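Local structure of thiosulfate sulfurtransferase (1YT8) at residues 270-273 with 274-278; 296-299 with 300-304; 331-334 with 335-339; 339-342 with 343-346. The protein probably transfers the outer sulfur of thiosulfate to cyanide, as a sulfurtransferase built from four rhodanese-like domains. All blocks are in the same frame, centred on the assembly; numbering follows the deposited sequence.

Contact 1 (270-273 with 274-278)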
loop_
_atom_site.group_PDB
_atom_site.type_symbol
_atom_site.label_atom_id
_atom_site.label_comp_id
_atom_site.label_asym_id
_atom_site.label_seq_id
_atom_site.Cartn_x
_atom_site.Cartn_y
_atom_site.Cartn_z
ATOM N N ALA A 270 4.353 -2.307 -28.514
ATOM C CA ALA A 270 4.883 -1.137 -29.209
ATOM C C ALA A 270 4.294 0.137 -28.605
ATOM O O ALA A 270 4.987 1.142 -28.448
ATOM C CB ALA A 270 4.555 -1.214 -30.698
ATOM N N GLY A 271 3.008 0.085 -28.268
ATOM C CA GLY A 271 2.353 1.237 -27.675
ATOM C C GLY A 271 2.939 1.552 -26.313
ATOM O O GLY A 271 3.076 2.714 -25.937
ATOM N N LEU A 272 3.279 0.507 -25.566
ATOM C CA LEU A 272 3.870 0.667 -24.245
ATOM C C LEU A 272 5.221 1.360 -24.375
ATOM O O LEU A 272 5.494 2.344 -23.687
ATOM C CB LEU A 272 4.061 -0.698 -23.579
ATOM C CG LEU A 272 4.869 -0.710 -22.275
ATOM C CD1 LEU A 272 4.200 0.197 -21.249
ATOM C CD2 LEU A 272 4.986 -2.134 -21.748
ATOM N N ALA A 273 6.062 0.840 -25.265
ATOM C CA ALA A 273 7.389 1.401 -25.492
ATOM C C ALA A 273 7.300 2.892 -25.805
ATOM O O ALA A 273 8.107 3.685 -25.321
ATOM C CB ALA A 273 8.083 0.662 -26.636
ATOM N N GLN A 274 6.313 3.266 -26.612
ATOM C CA GLN A 274 6.115 4.661 -26.979
ATOM C C GLN A 274 5.838 5.516 -25.745
ATOM O O GLN A 274 6.434 6.580 -25.569
ATOM C CB GLN A 274 4.952 4.787 -27.966
ATOM C CG GLN A 274 4.581 6.222 -28.316
ATOM C CD GLN A 274 5.778 7.039 -28.772
ATOM O OE1 GLN A 274 6.553 6.606 -29.627
ATOM N NE2 GLN A 274 5.931 8.233 -28.205
ATOM N N TRP A 275 4.931 5.049 -24.892
ATOM C CA TRP A 275 4.596 5.784 -23.678
ATOM C C TRP A 275 5.827 5.987 -22.803
ATOM O O TRP A 275 6.052 7.076 -22.279
ATOM C CB TRP A 275 3.510 5.043 -22.889
ATOM C CG TRP A 275 2.113 5.400 -23.304
ATOM C CD1 TRP A 275 1.739 6.070 -24.435
ATOM C CD2 TRP A 275 0.902 5.095 -22.600
ATOM N NE1 TRP A 275 0.372 6.205 -24.477
ATOM C CE2 TRP A 275 -0.167 5.615 -23.365
ATOM C CE3 TRP A 275 0.618 4.434 -21.398
ATOM C CZ2 TRP A 275 -1.504 5.492 -22.966
ATOM C CZ3 TRP A 275 -0.714 4.311 -21.000
ATOM C CH2 TRP A 275 -1.757 4.840 -21.785
ATOM N N GLN A 276 6.623 4.935 -22.658
ATOM C CA GLN A 276 7.828 5.001 -21.844
ATOM C C GLN A 276 8.865 5.921 -22.487
ATOM O O GLN A 276 9.789 6.385 -21.820
ATOM C CB GLN A 276 8.410 3.597 -21.661
ATOM C CG GLN A 276 7.432 2.606 -21.049
ATOM C CD GLN A 276 7.953 1.181 -21.070
ATOM O OE1 GLN A 276 8.392 0.686 -22.111
ATOM N NE2 GLN A 276 7.898 0.510 -19.923
ATOM N N ASP A 277 8.698 6.191 -23.779
ATOM C CA ASP A 277 9.621 7.057 -24.504
ATOM C C ASP A 277 9.236 8.528 -24.346
ATOM O O ASP A 277 10.018 9.419 -24.683
ATOM C CB ASP A 277 9.639 6.684 -25.991
ATOM C CG ASP A 277 10.724 7.418 -26.766
ATOM O OD1 ASP A 277 11.914 7.264 -26.421
ATOM O OD2 ASP A 277 10.387 8.147 -27.722
ATOM N N GLU A 278 8.031 8.778 -23.836
ATOM C CA GLU A 278 7.549 10.142 -23.627
ATOM C C GLU A 278 7.976 10.577 -22.229
ATOM O O GLU A 278 7.337 10.235 -21.231
ATOM C CB GLU A 278 6.026 10.186 -23.769
ATOM C CG GLU A 278 5.526 9.430 -24.994
ATOM C CD GLU A 278 4.056 9.654 -25.282
ATOM O OE1 GLU A 278 3.248 9.655 -24.331
ATOM O OE2 GLU A 278 3.710 9.816 -26.471
#

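Contact 2 (296-299 with 300-304)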
loop_
_atom_site.group_PDB
_atom_site.type_symbol
_atom_site.label_atom_id
_atom_site.label_comp_id
_atom_site.label_asym_id
_atom_site.label_seq_id
_atom_site.Cartn_x
_atom_site.Cartn_y
_atom_site.Cartn_z
ATOM N N ALA A 296 6.926 -16.313 -10.946
ATOM C CA ALA A 296 7.116 -17.420 -11.880
ATOM C C ALA A 296 7.549 -16.880 -13.242
ATOM O O ALA A 296 8.221 -17.568 -14.011
ATOM C CB ALA A 296 5.823 -18.216 -12.020
ATOM N N GLY A 297 7.159 -15.641 -13.530
ATOM C CA GLY A 297 7.506 -15.015 -14.792
ATOM C C GLY A 297 6.713 -13.739 -15.006
ATOM O O GLY A 297 5.487 -13.748 -14.912
ATOM N N HIS A 298 7.407 -12.643 -15.297
ATOM C CA HIS A 298 6.745 -11.359 -15.506
ATOM C C HIS A 298 7.478 -10.492 -16.520
ATOM O O HIS A 298 8.635 -10.757 -16.854
ATOM C CB HIS A 298 6.626 -10.617 -14.171
ATOM C CG HIS A 298 7.934 -10.410 -13.471
ATOM N ND1 HIS A 298 8.814 -9.404 -13.811
ATOM C CD2 HIS A 298 8.509 -11.076 -12.442
ATOM C CE1 HIS A 298 9.871 -9.458 -13.021
ATOM N NE2 HIS A 298 9.711 -10.465 -12.181
ATOM N N LEU A 299 6.800 -9.457 -17.008
ATOM C CA LEU A 299 7.391 -8.557 -17.989
ATOM C C LEU A 299 8.501 -7.712 -17.391
ATOM O O LEU A 299 8.377 -7.208 -16.276
ATOM C CB LEU A 299 6.334 -7.622 -18.585
ATOM C CG LEU A 299 5.592 -8.084 -19.839
ATOM C CD1 LEU A 299 4.751 -9.312 -19.538
ATOM C CD2 LEU A 299 4.718 -6.950 -20.338
ATOM N N PRO A 300 9.608 -7.547 -18.128
ATOM C CA PRO A 300 10.712 -6.738 -17.610
ATOM C C PRO A 300 10.216 -5.323 -17.333
ATOM O O PRO A 300 9.475 -4.752 -18.136
ATOM C CB PRO A 300 11.730 -6.775 -18.747
ATOM C CG PRO A 300 11.487 -8.123 -19.366
ATOM C CD PRO A 300 9.975 -8.184 -19.406
ATOM N N GLY A 301 10.608 -4.770 -16.191
ATOM C CA GLY A 301 10.197 -3.420 -15.853
ATOM C C GLY A 301 8.871 -3.317 -15.127
ATOM O O GLY A 301 8.500 -2.234 -14.673
ATOM N N SER A 302 8.150 -4.429 -15.011
ATOM C CA SER A 302 6.863 -4.406 -14.329
ATOM C C SER A 302 7.016 -4.672 -12.836
ATOM O O SER A 302 7.943 -5.359 -12.404
ATOM C CB SER A 302 5.900 -5.427 -14.954
ATOM O OG SER A 302 6.335 -6.763 -14.758
ATOM N N ARG A 303 6.106 -4.099 -12.055
ATOM C CA ARG A 303 6.102 -4.252 -10.605
ATOM C C ARG A 303 4.913 -5.128 -10.229
ATOM O O ARG A 303 3.880 -5.095 -10.897
ATOM C CB ARG A 303 5.970 -2.882 -9.930
ATOM C CG ARG A 303 5.839 -2.938 -8.409
ATOM C CD ARG A 303 5.748 -1.548 -7.777
ATOM N NE ARG A 303 5.675 -1.640 -6.321
ATOM C CZ ARG A 303 5.756 -0.610 -5.483
ATOM N NH1 ARG A 303 5.914 0.627 -5.940
ATOM N NH2 ARG A 303 5.686 -0.823 -4.178
ATOM N N SER A 304 5.056 -5.915 -9.170
ATOM C CA SER A 304 3.967 -6.783 -8.738
ATOM C C SER A 304 2.993 -6.024 -7.853
ATOM O O SER A 304 3.342 -5.599 -6.753
ATOM C CB SER A 304 4.509 -7.988 -7.968
ATOM O OG SER A 304 3.446 -8.818 -7.523
HETATM O O HOH W 1 4.391 -8.489 -15.742
#

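Contact 3 (331-334 with 335-339)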
loop_
_atom_site.group_PDB
_atom_site.type_symbol
_atom_site.label_atom_id
_atom_site.label_comp_id
_atom_site.label_asym_id
_atom_site.label_seq_id
_atom_site.Cartn_x
_atom_site.Cartn_y
_atom_site.Cartn_z
ATOM N N ASP A 331 -4.799 -13.451 -18.463
ATOM C CA ASP A 331 -6.110 -14.093 -18.466
ATOM C C ASP A 331 -7.218 -13.289 -19.136
ATOM O O ASP A 331 -8.268 -13.836 -19.468
ATOM C CB ASP A 331 -6.525 -14.386 -17.026
ATOM C CG ASP A 331 -6.438 -13.156 -16.143
ATOM O OD1 ASP A 331 -5.318 -12.833 -15.687
ATOM O OD2 ASP A 331 -7.483 -12.503 -15.922
ATOM N N GLY A 332 -6.999 -11.990 -19.309
ATOM C CA GLY A 332 -8.008 -11.155 -19.940
ATOM C C GLY A 332 -9.134 -10.698 -19.024
ATOM O O GLY A 332 -10.130 -10.153 -19.495
ATOM N N VAL A 333 -8.985 -10.909 -17.719
ATOM C CA VAL A 333 -10.012 -10.503 -16.764
ATOM C C VAL A 333 -9.496 -9.549 -15.686
ATOM O O VAL A 333 -10.021 -8.452 -15.511
ATOM C CB VAL A 333 -10.629 -11.726 -16.037
ATOM C CG1 VAL A 333 -11.617 -11.256 -14.966
ATOM C CG2 VAL A 333 -11.339 -12.633 -17.035
ATOM N N ARG A 334 -8.468 -9.981 -14.966
ATOM C CA ARG A 334 -7.905 -9.205 -13.865
ATOM C C ARG A 334 -7.468 -7.782 -14.185
ATOM O O ARG A 334 -7.835 -6.846 -13.472
ATOM C CB ARG A 334 -6.760 -9.993 -13.231
ATOM C CG ARG A 334 -7.253 -11.271 -12.568
ATOM C CD ARG A 334 -6.133 -12.074 -11.943
ATOM N NE ARG A 334 -5.307 -12.729 -12.953
ATOM C CZ ARG A 334 -4.399 -13.660 -12.681
ATOM N NH1 ARG A 334 -4.198 -14.049 -11.429
ATOM N NH2 ARG A 334 -3.702 -14.210 -13.666
ATOM N N ALA A 335 -6.688 -7.616 -15.246
ATOM C CA ALA A 335 -6.235 -6.289 -15.634
ATOM C C ALA A 335 -7.425 -5.429 -16.076
ATOM O O ALA A 335 -7.528 -4.267 -15.695
ATOM C CB ALA A 335 -5.201 -6.392 -16.757
ATOM N N ASN A 336 -8.331 -6.001 -16.869
ATOM C CA ASN A 336 -9.498 -5.251 -17.326
ATOM C C ASN A 336 -10.357 -4.757 -16.165
ATOM O O ASN A 336 -10.771 -3.596 -16.151
ATOM C CB ASN A 336 -10.379 -6.094 -18.265
ATOM C CG ASN A 336 -9.838 -6.157 -19.685
ATOM O OD1 ASN A 336 -9.379 -5.153 -20.238
ATOM N ND2 ASN A 336 -9.912 -7.339 -20.292
HETATM N N MSE A 337 -10.634 -5.633 -15.202
HETATM C CA MSE A 337 -11.454 -5.248 -14.058
HETATM C C MSE A 337 -10.761 -4.198 -13.192
HETATM O O MSE A 337 -11.369 -3.197 -12.819
HETATM C CB MSE A 337 -11.817 -6.466 -13.200
HETATM C CG MSE A 337 -12.844 -7.419 -13.815
HETATM SE SE MSE A 337 -14.459 -6.599 -14.536
HETATM C CE MSE A 337 -15.152 -5.747 -12.926
ATOM N N SER A 338 -9.489 -4.422 -12.877
ATOM C CA SER A 338 -8.743 -3.478 -12.053
ATOM C C SER A 338 -8.652 -2.118 -12.734
ATOM O O SER A 338 -8.782 -1.076 -12.086
ATOM C CB SER A 338 -7.337 -4.017 -11.764
ATOM O OG SER A 338 -7.397 -5.203 -10.987
ATOM N N ALA A 339 -8.425 -2.132 -14.045
ATOM C CA ALA A 339 -8.331 -0.896 -14.818
ATOM C C ALA A 339 -9.660 -0.138 -14.795
ATOM O O ALA A 339 -9.678 1.090 -14.693
ATOM C CB ALA A 339 -7.928 -1.205 -16.258
#

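Contact 4 (339-342 with 343-346)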
loop_
_atom_site.group_PDB
_atom_site.type_symbol
_atom_site.label_atom_id
_atom_site.label_comp_id
_atom_site.label_asym_id
_atom_site.label_seq_id
_atom_site.Cartn_x
_atom_site.Cartn_y
_atom_site.Cartn_z
ATOM N N ALA A 339 -8.425 -2.132 -14.045
ATOM C CA ALA A 339 -8.331 -0.896 -14.818
ATOM C C ALA A 339 -9.660 -0.138 -14.795
ATOM O O ALA A 339 -9.678 1.090 -14.693
ATOM C CB ALA A 339 -7.928 -1.205 -16.258
ATOM N N SER A 340 -10.775 -0.860 -14.877
ATOM C CA SER A 340 -12.074 -0.193 -14.867
ATOM C C SER A 340 -12.254 0.606 -13.575
ATOM O O SER A 340 -12.823 1.696 -13.588
ATOM C CB SER A 340 -13.224 -1.204 -15.043
ATOM O OG SER A 340 -13.455 -1.980 -13.882
ATOM N N TRP A 341 -11.759 0.071 -12.461
ATOM C CA TRP A 341 -11.868 0.768 -11.183
ATOM C C TRP A 341 -10.918 1.967 -11.117
ATOM O O TRP A 341 -11.293 3.042 -10.645
ATOM C CB TRP A 341 -11.597 -0.207 -10.027
ATOM C CG TRP A 341 -12.721 -1.184 -9.833
ATOM C CD1 TRP A 341 -12.637 -2.549 -9.827
ATOM C CD2 TRP A 341 -14.106 -0.865 -9.653
ATOM N NE1 TRP A 341 -13.892 -3.099 -9.657
ATOM C CE2 TRP A 341 -14.809 -2.086 -9.547
ATOM C CE3 TRP A 341 -14.824 0.340 -9.573
ATOM C CZ2 TRP A 341 -16.197 -2.139 -9.363
ATOM C CZ3 TRP A 341 -16.206 0.288 -9.391
ATOM C CH2 TRP A 341 -16.876 -0.945 -9.289
ATOM N N LEU A 342 -9.690 1.787 -11.595
ATOM C CA LEU A 342 -8.712 2.875 -11.597
ATOM C C LEU A 342 -9.199 4.023 -12.494
ATOM O O LEU A 342 -8.973 5.199 -12.200
ATOM C CB LEU A 342 -7.350 2.344 -12.078
ATOM C CG LEU A 342 -6.679 1.377 -11.092
ATOM C CD1 LEU A 342 -5.584 0.574 -11.783
ATOM C CD2 LEU A 342 -6.122 2.164 -9.919
ATOM N N ALA A 343 -9.875 3.676 -13.586
ATOM C CA ALA A 343 -10.409 4.677 -14.505
ATOM C C ALA A 343 -11.491 5.493 -13.795
ATOM O O ALA A 343 -11.558 6.718 -13.934
ATOM C CB ALA A 343 -10.992 3.991 -15.741
ATOM N N GLN A 344 -12.327 4.807 -13.024
ATOM C CA GLN A 344 -13.404 5.459 -12.293
ATOM C C GLN A 344 -12.856 6.327 -11.169
ATOM O O GLN A 344 -13.521 7.251 -10.698
ATOM C CB GLN A 344 -14.387 4.404 -11.773
ATOM C CG GLN A 344 -15.209 3.789 -12.914
ATOM C CD GLN A 344 -16.049 2.595 -12.501
ATOM O OE1 GLN A 344 -17.100 2.737 -11.880
ATOM N NE2 GLN A 344 -15.586 1.407 -12.854
HETATM N N MSE A 345 -11.628 6.040 -10.753
HETATM C CA MSE A 345 -10.986 6.834 -9.719
HETATM C C MSE A 345 -10.180 7.953 -10.378
HETATM O O MSE A 345 -9.304 8.559 -9.759
HETATM C CB MSE A 345 -10.093 5.960 -8.834
HETATM C CG MSE A 345 -10.883 5.127 -7.834
HETATM SE SE MSE A 345 -9.759 4.290 -6.479
HETATM C CE MSE A 345 -9.022 2.891 -7.558
ATOM N N GLY A 346 -10.491 8.206 -11.651
ATOM C CA GLY A 346 -9.853 9.275 -12.403
ATOM C C GLY A 346 -8.491 9.046 -13.028
ATOM O O GLY A 346 -7.891 9.991 -13.544
HETATM O O HOH W 2 -15.903 -1.590 -12.579
#

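Contact 1 (270-273 with 274-278)
L272 and Q276, one helical turn apart, carry the side-chain part of this contact. The extended chain of Q276 lies across the leucine at a slant: OE1 of Q276 is 3.8 Å from CG of L272 and NE2 of Q276 3.9 Å from CD1 of L272, so the amide meets the leucine by van der Waals contact. Q276 gets there because its CG stands opposite the carbonyl carbon (chi1 -57°), which also brings CG of Q276 to 3.3 Å from O of L272. That same carbonyl takes the backbone N-H of Q276 at 3.0 Å from N to O. One residue earlier, N of W275 bonds to O of G271 (3.2 Å), and CB of W275 packs 3.4 Å from O of L272. The bond from N of D277 to O of A273 is weak, bent to 121°. On the outer side, NE2 of Q274 donates to OE2 of E278 at 3.2 Å from the anti side, tilted out of the carboxylate plane, while OE1 of E278 forms a salt bridge with R324. W275 has a cation-pi contact with R324; L272 packs on V326, L285 and L352 and W275 on V326, A350 and T283, all on the sheet strands. The glutamines and D277 stay on the exposed side, giving the amphipathic helix 269-277, which lies against the parallel sheet of an alpha/beta rhodanese-like domain.

Contact 2 (296-299 with 300-304)
With chi1 at 66°, S302 holds its hydroxyl between its own backbone N and carbonyl carbon, aimed back across a type II beta turn at the residue that opens it, L299. H298 has a similar first torsion (56°), which sets its ring beside the same carbonyl. The turn, L299 to S302, leads from helix 291-296 into edge strand 303-304 of the rhodanese-like sheet. Two groups of S302 grip O of L299: the backbone N at 3.1 Å, from above the carbonyl plane, and OG at 2.6 Å, in that plane and on a lone pair. A weak third bond comes from ND1 of H298, 3.3 Å from O of L299. P300 and G301 form the corner; G301 has positive phi (88°), as the third position of a type II turn requires, and CD of P300 packs 3.8 Å from CB of L299. Around the turn, H298 stacks on the ring of Y294, S302 leans on L285 of the neighbouring strand and L299 packs on F360. A water bridges the loop, accepting from N of L299 at 2.9 Å and donating to OG of S302 at 2.8 Å.

Contact 3 (331-334 with 335-339)
An Asx turn and an N-cap open helix 334-344 of the rhodanese-like domain, and the first helical turn is tied back to this start by N336, M337 and S338. ND2 of N336 donates to O of G332 at 2.9 Å; the donor stands well above that carbonyl's plane, 60° out of it, although the oxygen lies close to the plane of the asparagine amide. At the cap residue, O of V333 takes N of M337 in a nearly straight bond, and CG1 of V333 lies alongside CG of the selenomethionine M337, 4.2 Å away. N of S338 reaches O of R334 at 3.0 Å. D331 braces the entry: its OD2 accepts from N of V333 and, through its syn lone pair, from N of R334. The arginine chain bends at chi3 (-73°), turning its guanidinium edge to the other oxygen of D331. Further salt bridges from R334 run to D330, E173 and E293, so this buried charge has several acidic partners. V333 and M337 both pack on V175 of helix 174-181. NE and NH2 of R334 approach OD1 of D331 from the same face of the carboxylate, at 2.7 and 2.9 Å.

Contact 4 (339-342 with 343-346)
W341 and Q344 pack side by side near the end of helix 334-344, which a Schellman motif closes in the beta-alpha-beta unit of strands 324-328 and 348-352. On the tight side the glutamine amide lies along the benzene part of the indole, with planes 23° apart, NE2 of Q344 3.5 Å from CE3 of W341 and OE1 of Q344 3.6 Å from CZ3 of W341. A chi1 of -71° and an otherwise stretched chain carry NE2 of Q344 back to O of S340 at 2.9 Å. The backbone N of Q344 bonds to that oxygen from the opposite face of its plane. NE1 of W341 bonds to S205. L342 and the selenomethionine M345 meet more simply, through CD2 and CE, 3.8 Å apart, and N of M345 makes weak bonds to O of W341 and O of L342. N of G346, the C-prime residue with positive phi, bonds to O of A343, and N of W347 to O of L342. Solvent enters as one water over the centre of one W341 ring face, accepting from NE2 of Q344 at 3.0 Å and donating at 2.8 Å to OG of S340, which also hydrogen-bonds to O of M337.

All four contacts lie in one rhodanese-like domain, around the sheet that includes strands 265-267 and 303-304. Contact 1 is the surface one, on a helix with a polar outer side; contacts 2, 3 and 4 are largely buried. Contacts 3 and 4 share A339 and form the two ends of helix 334-344, their centres about 12 Å apart: the start uses a carboxylate, an arginine and an asparagine amide, the finish a glutamine amide, an indole and a glycine. Contact 2 belongs to a loop, where a single carbonyl gathers the bonds, whereas contact 1 has a run of helical backbone bonds, the fourth of them weak. Contacts 1 and 2 do not touch, with centres about 17 Å apart.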